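Local coordinates for cGAS/DncV-like nucleotidyltransferase in E. coli homolog (Elizabethkingia meningoseptica ATCC 13253 = NBRC 12535, PDB 6E0O), which synthesises cyclic dinucleotide second messengers from nucleoside triphosphates, probably with magnesium, as the signalling enzyme of a CBASS antiphage defence system, at residues Glu208-Leu222 and Arg273-Cys285. Sequence-based numbering, arbitrary orientation. Where two conformers were deposited one is given.
Sequences EIADNLVSSFFIECL and RTRQDALGFMQKC
Arg273 reaches over Phe218 to grip the loop that leads into helix 216-222. Its CB lies 3.9 Å from Phe218 CE1, and Arg273 CD sits above the ring face, 3.8 Å from the centroid, in a CH-pi contact. A bend at chi2 (-148°) carries the chain across the ring. Beyond the ring, Arg273 NE makes a weak hydrogen bond of 3.4 Å to Leu213 O, while Arg273 NH2 donates to Asn212 O at 2.9 Å, the acceptor near the guanidinium plane but the donor well above the carbonyl plane. NH1 lies near Ser215 OG, which caps the helix by accepting from Phe218 N. Ser216, the first residue of that helix, probably contacts the bound nucleotide, beside which Arg273 also seems to pack. Thr274 and Asp277 close a capping box at the start of helix 275-285, which crosses helix 216-222 at -84° within the helical lobe of this cGAS-like nucleotidyltransferase. Further along, Val214 CG2 stands over the centre of the Phe281 ring, 3.7 Å from its centroid, with Ile209 CD1 at the ring edge. Ile219 CD1 approaches Phe281 CZ at 3.9 Å. At the far end, Lys284 NZ forms a salt bridge with Glu208 OE2 (2.8 Å), met on its anti side.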
ATOM      1  N   GLU A 208      14.166   3.966  16.613  1.00 17.48           N
ATOM      2  CA  GLU A 208      14.268   5.407  16.443  1.00 17.60           C
ATOM      3  C   GLU A 208      12.917   6.049  16.168  1.00 18.04           C
ATOM      4  O   GLU A 208      12.724   7.226  16.484  1.00 20.11           O
ATOM      5  CB  GLU A 208      15.236   5.705  15.299  1.00 19.39           C
ATOM      6  CG  GLU A 208      15.597   7.157  15.149  1.00 20.08           C
ATOM      7  CD  GLU A 208      16.404   7.676  16.314  1.00 21.23           C
ATOM      8  OE1 GLU A 208      17.080   6.867  16.984  1.00 24.18           O
ATOM      9  OE2 GLU A 208      16.367   8.895  16.561  1.00 27.01           O
ATOM     10  N   ILE A 209      11.988   5.309  15.559  1.00 16.95           N
ATOM     11  CA  ILE A 209      10.627   5.777  15.331  1.00 17.00           C
ATOM     12  C   ILE A 209       9.672   4.641  15.668  1.00 17.91           C
ATOM     13  O   ILE A 209      10.044   3.465  15.668  1.00 18.06           O
ATOM     14  CB  ILE A 209      10.385   6.268  13.884  1.00 16.25           C
ATOM     15  CG1 ILE A 209      10.519   5.114  12.890  1.00 16.25           C
ATOM     16  CG2 ILE A 209      11.335   7.416  13.549  1.00 17.51           C
ATOM     17  CD1 ILE A 209      10.311   5.517  11.446  1.00 16.16           C
ATOM     18  N   ALA A 210       8.429   5.006  15.966  1.00 18.73           N
ATOM     19  CA  ALA A 210       7.396   4.016  16.221  1.00 19.35           C
ATOM     20  C   ALA A 210       7.038   3.311  14.922  1.00 20.42           C
ATOM     21  O   ALA A 210       7.177   3.867  13.828  1.00 19.66           O
ATOM     22  CB  ALA A 210       6.147   4.691  16.783  1.00 22.78           C
ATOM     23  N   ASP A 211       6.561   2.075  15.048  1.00 22.50           N
ATOM     24  CA  ASP A 211       6.250   1.289  13.863  1.00 24.68           C
ATOM     25  C   ASP A 211       5.040   1.814  13.108  1.00 23.96           C
ATOM     26  O   ASP A 211       4.745   1.291  12.031  1.00 25.92           O
ATOM     27  CB  ASP A 211       6.094  -0.200  14.195  1.00 29.57           C
ATOM     28  CG  ASP A 211       4.936  -0.485  15.118  1.00 34.53           C
ATOM     29  OD1 ASP A 211       4.199   0.453  15.483  1.00 35.25           O
ATOM     30  OD2 ASP A 211       4.761  -1.668  15.478  1.00 38.34           O
ATOM     31  N   ASN A 212       4.353   2.837  13.626  1.00 24.56           N
ATOM     32  CA  ASN A 212       3.210   3.432  12.941  1.00 23.83           C
ATOM     33  C   ASN A 212       3.359   4.934  12.717  1.00 21.48           C
ATOM     34  O   ASN A 212       2.363   5.602  12.408  1.00 25.10           O
ATOM     35  CB  ASN A 212       1.900   3.141  13.685  1.00 28.46           C
ATOM     36  CG  ASN A 212       1.875   3.720  15.088  1.00 30.90           C
ATOM     37  OD1 ASN A 212       2.851   4.312  15.555  1.00 31.59           O
ATOM     38  ND2 ASN A 212       0.745   3.559  15.765  1.00 35.95           N
ATOM     39  N   LEU A 213       4.565   5.493  12.868  1.00 20.05           N
ATOM     40  CA  LEU A 213       4.768   6.896  12.517  1.00 19.13           C
ATOM     41  C   LEU A 213       4.318   7.152  11.085  1.00 18.56           C
ATOM     42  O   LEU A 213       3.593   8.113  10.804  1.00 21.11           O
ATOM     43  CB  LEU A 213       6.234   7.290  12.698  1.00 19.09           C
ATOM     44  CG  LEU A 213       6.545   8.746  12.333  1.00 19.19           C
ATOM     45  CD1 LEU A 213       5.809   9.718  13.251  1.00 20.94           C
ATOM     46  CD2 LEU A 213       8.056   8.992  12.378  1.00 19.18           C
ATOM     47  N   VAL A 214       4.740   6.290  10.162  1.00 16.66           N
ATOM     48  CA  VAL A 214       4.305   6.359   8.775  1.00 15.83           C
ATOM     49  C   VAL A 214       4.038   4.946   8.274  1.00 18.30           C
ATOM     50  O   VAL A 214       4.662   3.977   8.713  1.00 29.30           O
ATOM     51  CB  VAL A 214       5.338   7.062   7.857  1.00 17.24           C
ATOM     52  CG1 VAL A 214       5.600   8.482   8.330  1.00 18.62           C
ATOM     53  CG2 VAL A 214       6.618   6.243   7.776  1.00 20.31           C
ATOM     54  N   SER A 215       3.092   4.835   7.361  1.00 17.44           N
ATOM     55  CA  SER A 215       2.777   3.580   6.701  1.00 16.97           C
ATOM     56  C   SER A 215       3.349   3.615   5.290  1.00 14.90           C
ATOM     57  O   SER A 215       3.743   4.665   4.775  1.00 14.19           O
ATOM     58  CB  SER A 215       1.259   3.423   6.607  1.00 16.80           C
ATOM     59  OG  SER A 215       0.757   4.408   5.715  1.00 14.08           O
ATOM     60  N   SER A 216       3.363   2.449   4.646  1.00 15.75           N
ATOM     61  CA  SER A 216       3.763   2.382   3.244  0.58 17.03           C
ATOM     62  C   SER A 216       2.893   3.288   2.386  1.00 14.24           C
ATOM     63  O   SER A 216       3.395   4.007   1.518  1.00 14.28           O
ATOM     64  CB  SER A 216       3.672   0.946   2.724  0.58 21.56           C
ATOM     65  OG  SER A 216       3.844   0.917   1.309  0.58 23.88           O
ATOM     66  N   PHE A 217       1.579   3.270   2.623  1.00 13.39           N
ATOM     67  CA  PHE A 217       0.675   4.130   1.872  1.00 12.38           C
ATOM     68  C   PHE A 217       1.072   5.591   2.027  1.00 11.03           C
ATOM     69  O   PHE A 217       1.090   6.352   1.051  1.00 11.63           O
ATOM     70  CB  PHE A 217      -0.758   3.908   2.362  1.00 12.54           C
ATOM     71  CG  PHE A 217      -1.771   4.791   1.697  1.00 13.12           C
ATOM     72  CD1 PHE A 217      -2.271   4.468   0.447  1.00 14.07           C
ATOM     73  CD2 PHE A 217      -2.227   5.940   2.318  1.00 14.34           C
ATOM     74  CE1 PHE A 217      -3.199   5.274  -0.166  1.00 15.75           C
ATOM     75  CE2 PHE A 217      -3.155   6.754   1.699  1.00 14.03           C
ATOM     76  CZ  PHE A 217      -3.640   6.416   0.458  1.00 14.92           C
ATOM     77  N   PHE A 218       1.360   6.007   3.256  1.00 11.38           N
ATOM     78  CA  PHE A 218       1.718   7.395   3.517  1.00 10.71           C
ATOM     79  C   PHE A 218       2.992   7.765   2.772  1.00 10.42           C
ATOM     80  O   PHE A 218       3.059   8.817   2.125  1.00 11.14           O
ATOM     81  CB  PHE A 218       1.860   7.563   5.026  1.00 11.72           C
ATOM     82  CG  PHE A 218       1.902   8.982   5.513  1.00 11.92           C
ATOM     83  CD1 PHE A 218       0.859   9.854   5.287  1.00 18.98           C
ATOM     84  CD2 PHE A 218       2.965   9.416   6.279  1.00 18.80           C
ATOM     85  CE1 PHE A 218       0.892  11.138   5.780  1.00 19.49           C
ATOM     86  CE2 PHE A 218       2.998  10.698   6.768  1.00 18.20           C
ATOM     87  CZ  PHE A 218       1.946  11.548   6.535  1.00 13.92           C
ATOM     88  N   ILE A 219       4.007   6.900   2.830  1.00 10.99           N
ATOM     89  CA  ILE A 219       5.251   7.161   2.106  1.00 10.82           C
ATOM     90  C   ILE A 219       4.972   7.301   0.612  1.00 11.59           C
ATOM     91  O   ILE A 219       5.459   8.227  -0.049  1.00 11.71           O
ATOM     92  CB  ILE A 219       6.286   6.057   2.397  1.00 11.78           C
ATOM     93  CG1 ILE A 219       6.705   6.098   3.868  1.00 12.76           C
ATOM     94  CG2 ILE A 219       7.491   6.181   1.460  1.00 13.94           C
ATOM     95  CD1 ILE A 219       7.616   4.955   4.288  1.00 14.05           C
ATOM     96  N   GLU A 220       4.183   6.373   0.058  1.00 11.48           N
ATOM     97  CA  GLU A 220       3.877   6.424  -1.367  1.00 11.06           C
ATOM     98  C   GLU A 220       3.226   7.743  -1.744  1.00 10.58           C
ATOM     99  O   GLU A 220       3.570   8.338  -2.776  1.00 11.97           O
ATOM    100  CB  GLU A 220       2.970   5.261  -1.752  1.00 13.22           C
ATOM    101  CG  GLU A 220       3.702   3.935  -1.763  1.00 15.28           C
ATOM    102  CD  GLU A 220       2.825   2.762  -2.105  1.00 21.69           C
ATOM    103  OE1 GLU A 220       2.106   2.794  -3.124  1.00 22.99           O
ATOM    104  OE2 GLU A 220       2.872   1.794  -1.332  1.00 31.30           O
ATOM    105  N   CYS A 221       2.292   8.222  -0.916  1.00 10.79           N
ATOM    106  CA  CYS A 221       1.615   9.480  -1.217  1.00 10.66           C
ATOM    107  C   CYS A 221       2.563  10.667  -1.090  1.00 10.79           C
ATOM    108  O   CYS A 221       2.508  11.591  -1.905  1.00 11.77           O
ATOM    109  CB  CYS A 221       0.410   9.666  -0.296  1.00 11.59           C
ATOM    110  SG  CYS A 221      -0.974   8.517  -0.564  1.00 12.14           S
ATOM    111  N   LEU A 222       3.427  10.673  -0.069  1.00 10.28           N
ATOM    112  CA  LEU A 222       4.356  11.789   0.093  1.00 11.23           C
ATOM    113  C   LEU A 222       5.256  11.919  -1.126  1.00 10.40           C
ATOM    114  O   LEU A 222       5.409  13.010  -1.684  1.00 11.27           O
ATOM    115  CB  LEU A 222       5.211  11.606   1.341  1.00 10.43           C
ATOM    116  CG  LEU A 222       4.481  11.689   2.681  1.00 11.70           C
ATOM    117  CD1 LEU A 222       5.429  11.246   3.794  1.00 13.05           C
ATOM    118  CD2 LEU A 222       3.951  13.079   2.931  1.00 12.08           C
ATOM    119  N   ARG A 273      -3.346  10.902  10.210  1.00 14.26           N
ATOM    120  CA  ARG A 273      -1.939  11.223   9.983  1.00 15.31           C
ATOM    121  C   ARG A 273      -1.796  12.701   9.639  1.00 14.32           C
ATOM    122  O   ARG A 273      -2.708  13.330   9.099  1.00 21.94           O
ATOM    123  CB  ARG A 273      -1.316  10.324   8.907  1.00 19.73           C
ATOM    124  CG  ARG A 273      -1.004   8.896   9.421  1.00 26.07           C
ATOM    125  CD  ARG A 273       0.227   8.241   8.754  1.00 30.33           C
ATOM    126  NE  ARG A 273       0.682   7.067   9.509  1.00 31.45           N
ATOM    127  CZ  ARG A 273       0.119   5.864   9.445  1.00 31.64           C
ATOM    128  NH1 ARG A 273      -0.917   5.662   8.644  1.00 33.51           N
ATOM    129  NH2 ARG A 273       0.590   4.862  10.183  1.00 30.91           N
ATOM    130  N   THR A 274      -0.650  13.269   9.990  1.00 11.55           N
ATOM    131  CA  THR A 274      -0.465  14.707   9.904  1.00 10.98           C
ATOM    132  C   THR A 274       0.809  15.070   9.150  1.00 10.43           C
ATOM    133  O   THR A 274       1.710  14.249   8.953  1.00 11.12           O
ATOM    134  CB  THR A 274      -0.352  15.321  11.304  1.00 12.41           C
ATOM    135  OG1 THR A 274       0.906  14.914  11.863  1.00 14.10           O
ATOM    136  CG2 THR A 274      -1.499  14.875  12.218  1.00 13.08           C
ATOM    137  N   ARG A 275       0.878  16.343   8.748  1.00 10.64           N
ATOM    138  CA  ARG A 275       2.104  16.864   8.161  1.00 10.86           C
ATOM    139  C   ARG A 275       3.273  16.769   9.131  1.00 10.88           C
ATOM    140  O   ARG A 275       4.419  16.592   8.704  1.00 11.65           O
ATOM    141  CB  ARG A 275       1.896  18.309   7.716  1.00 11.05           C
ATOM    142  CG  ARG A 275       0.917  18.458   6.565  1.00 11.61           C
ATOM    143  CD  ARG A 275       0.702  19.910   6.213  1.00 12.65           C
ATOM    144  NE  ARG A 275      -0.296  20.104   5.169  1.00 12.89           N
ATOM    145  CZ  ARG A 275      -1.609  20.087   5.371  1.00 13.02           C
ATOM    146  NH1 ARG A 275      -2.097  19.865   6.580  1.00 14.07           N
ATOM    147  NH2 ARG A 275      -2.437  20.283   4.360  1.00 14.26           N
ATOM    148  N   GLN A 276       3.009  16.900  10.433  1.00 10.42           N
ATOM    149  CA  GLN A 276       4.071  16.774  11.418  1.00 11.65           C
ATOM    150  C   GLN A 276       4.667  15.371  11.406  1.00 11.26           C
ATOM    151  O   GLN A 276       5.887  15.206  11.551  1.00 11.96           O
ATOM    152  CB  GLN A 276       3.530  17.138  12.795  1.00 12.92           C
ATOM    153  CG  GLN A 276       4.549  16.980  13.899  1.00 13.26           C
ATOM    154  CD  GLN A 276       5.777  17.844  13.710  1.00 14.76           C
ATOM    155  OE1 GLN A 276       5.696  19.016  13.316  1.00 15.44           O
ATOM    156  NE2 GLN A 276       6.937  17.275  14.015  1.00 22.17           N
ATOM    157  N   ASP A 277       3.827  14.344  11.244  1.00 11.06           N
ATOM    158  CA  ASP A 277       4.345  12.984  11.112  1.00 11.42           C
ATOM    159  C   ASP A 277       5.324  12.893   9.947  1.00 11.41           C
ATOM    160  O   ASP A 277       6.399  12.297  10.062  1.00 12.69           O
ATOM    161  CB  ASP A 277       3.203  11.995  10.864  1.00 12.59           C
ATOM    162  CG  ASP A 277       2.263  11.853  12.036  1.00 14.08           C
ATOM    163  OD1 ASP A 277       2.706  12.070  13.184  1.00 14.95           O
ATOM    164  OD2 ASP A 277       1.073  11.526  11.803  1.00 15.09           O
ATOM    165  N   ALA A 278       4.944  13.461   8.803  1.00 11.06           N
ATOM    166  CA  ALA A 278       5.801  13.422   7.625  1.00 11.26           C
ATOM    167  C   ALA A 278       7.074  14.233   7.831  1.00 11.10           C
ATOM    168  O   ALA A 278       8.155  13.814   7.410  1.00 11.54           O
ATOM    169  CB  ALA A 278       5.023  13.952   6.428  1.00 12.40           C
ATOM    170  N   LEU A 279       6.958  15.413   8.448  1.00 10.82           N
ATOM    171  CA  LEU A 279       8.131  16.236   8.721  1.00 10.80           C
ATOM    172  C   LEU A 279       9.120  15.501   9.612  1.00 12.10           C
ATOM    173  O   LEU A 279      10.324  15.467   9.326  1.00 12.52           O
ATOM    174  CB  LEU A 279       7.691  17.532   9.385  1.00 10.91           C
ATOM    175  CG  LEU A 279       8.802  18.500   9.789  1.00 12.67           C
ATOM    176  CD1 LEU A 279       9.550  18.992   8.572  1.00 15.22           C
ATOM    177  CD2 LEU A 279       8.179  19.654  10.560  1.00 14.10           C
ATOM    178  N   GLY A 280       8.631  14.908  10.699  1.00 11.96           N
ATOM    179  CA  GLY A 280       9.513  14.182  11.586  1.00 12.31           C
ATOM    180  C   GLY A 280      10.149  12.988  10.911  1.00 12.09           C
ATOM    181  O   GLY A 280      11.335  12.714  11.100  1.00 14.12           O
ATOM    182  N   PHE A 281       9.373  12.269  10.099  1.00 12.07           N
ATOM    183  CA  PHE A 281       9.928  11.135   9.366  1.00 10.84           C
ATOM    184  C   PHE A 281      11.020  11.593   8.399  1.00 11.41           C
ATOM    185  O   PHE A 281      12.081  10.975   8.313  1.00 12.62           O
ATOM    186  CB  PHE A 281       8.805  10.378   8.651  1.00 12.42           C
ATOM    187  CG  PHE A 281       9.294   9.216   7.833  1.00 11.67           C
ATOM    188  CD1 PHE A 281       9.892   8.126   8.440  1.00 13.17           C
ATOM    189  CD2 PHE A 281       9.160   9.216   6.459  1.00 13.46           C
ATOM    190  CE1 PHE A 281      10.349   7.060   7.692  1.00 15.26           C
ATOM    191  CE2 PHE A 281       9.625   8.159   5.708  1.00 13.14           C
ATOM    192  CZ  PHE A 281      10.214   7.079   6.323  1.00 14.82           C
ATOM    193  N   MET A 282      10.776  12.674   7.653  1.00 11.23           N
ATOM    194  CA  MET A 282      11.804  13.169   6.738  1.00 11.21           C
ATOM    195  C   MET A 282      13.082  13.541   7.487  1.00 11.32           C
ATOM    196  O   MET A 282      14.192  13.273   7.021  1.00 12.34           O
ATOM    197  CB  MET A 282      11.284  14.394   5.978  1.00 12.15           C
ATOM    198  CG  MET A 282      10.283  14.106   4.883  1.00 13.52           C
ATOM    199  SD  MET A 282      10.923  13.012   3.601  1.00 13.91           S
ATOM    200  CE  MET A 282      10.124  11.513   4.093  1.00 15.67           C
ATOM    201  N   GLN A 283      12.947  14.194   8.639  1.00 11.58           N
ATOM    202  CA  GLN A 283      14.119  14.538   9.431  1.00 12.84           C
ATOM    203  C   GLN A 283      14.887  13.288   9.840  1.00 12.62           C
ATOM    204  O   GLN A 283      16.121  13.252   9.765  1.00 13.17           O
ATOM    205  CB  GLN A 283      13.672  15.312  10.663  1.00 14.82           C
ATOM    206  CG  GLN A 283      14.755  15.578  11.654  1.00 18.51           C
ATOM    207  CD  GLN A 283      14.254  16.430  12.793  1.00 20.17           C
ATOM    208  OE1 GLN A 283      13.608  15.938  13.716  1.00 25.57           O
ATOM    209  NE2 GLN A 283      14.532  17.714  12.724  1.00 22.54           N
ATOM    210  N   LYS A 284      14.176  12.261  10.311  1.00 11.80           N
ATOM    211  CA  LYS A 284      14.847  11.035  10.727  1.00 12.51           C
ATOM    212  C   LYS A 284      15.551  10.375   9.550  1.00 12.63           C
ATOM    213  O   LYS A 284      16.667   9.856   9.693  1.00 12.90           O
ATOM    214  CB  LYS A 284      13.847  10.067  11.357  1.00 13.60           C
ATOM    215  CG  LYS A 284      13.250  10.540  12.665  1.00 16.19           C
ATOM    216  CD  LYS A 284      14.274  10.590  13.768  1.00 20.84           C
ATOM    217  CE  LYS A 284      13.589  10.751  15.116  1.00 23.80           C
ATOM    218  NZ  LYS A 284      14.569  10.971  16.206  1.00 30.25           N
ATOM    219  N   CYS A 285      14.917  10.391   8.376  1.00 12.17           N
ATOM    220  CA  CYS A 285      15.555   9.838   7.187  1.00 12.36           C
ATOM    221  C   CYS A 285      16.809  10.623   6.838  1.00 12.34           C
ATOM    222  O   CYS A 285      17.861  10.044   6.551  1.00 12.98           O
ATOM    223  CB  CYS A 285      14.584   9.846   6.009  1.00 12.30           C
ATOM    224  SG  CYS A 285      13.216   8.674   6.142  1.00 13.22           S
TER
HETATM  225  O   HOH W   1      -1.606   6.679   6.430  1.00 30.22           O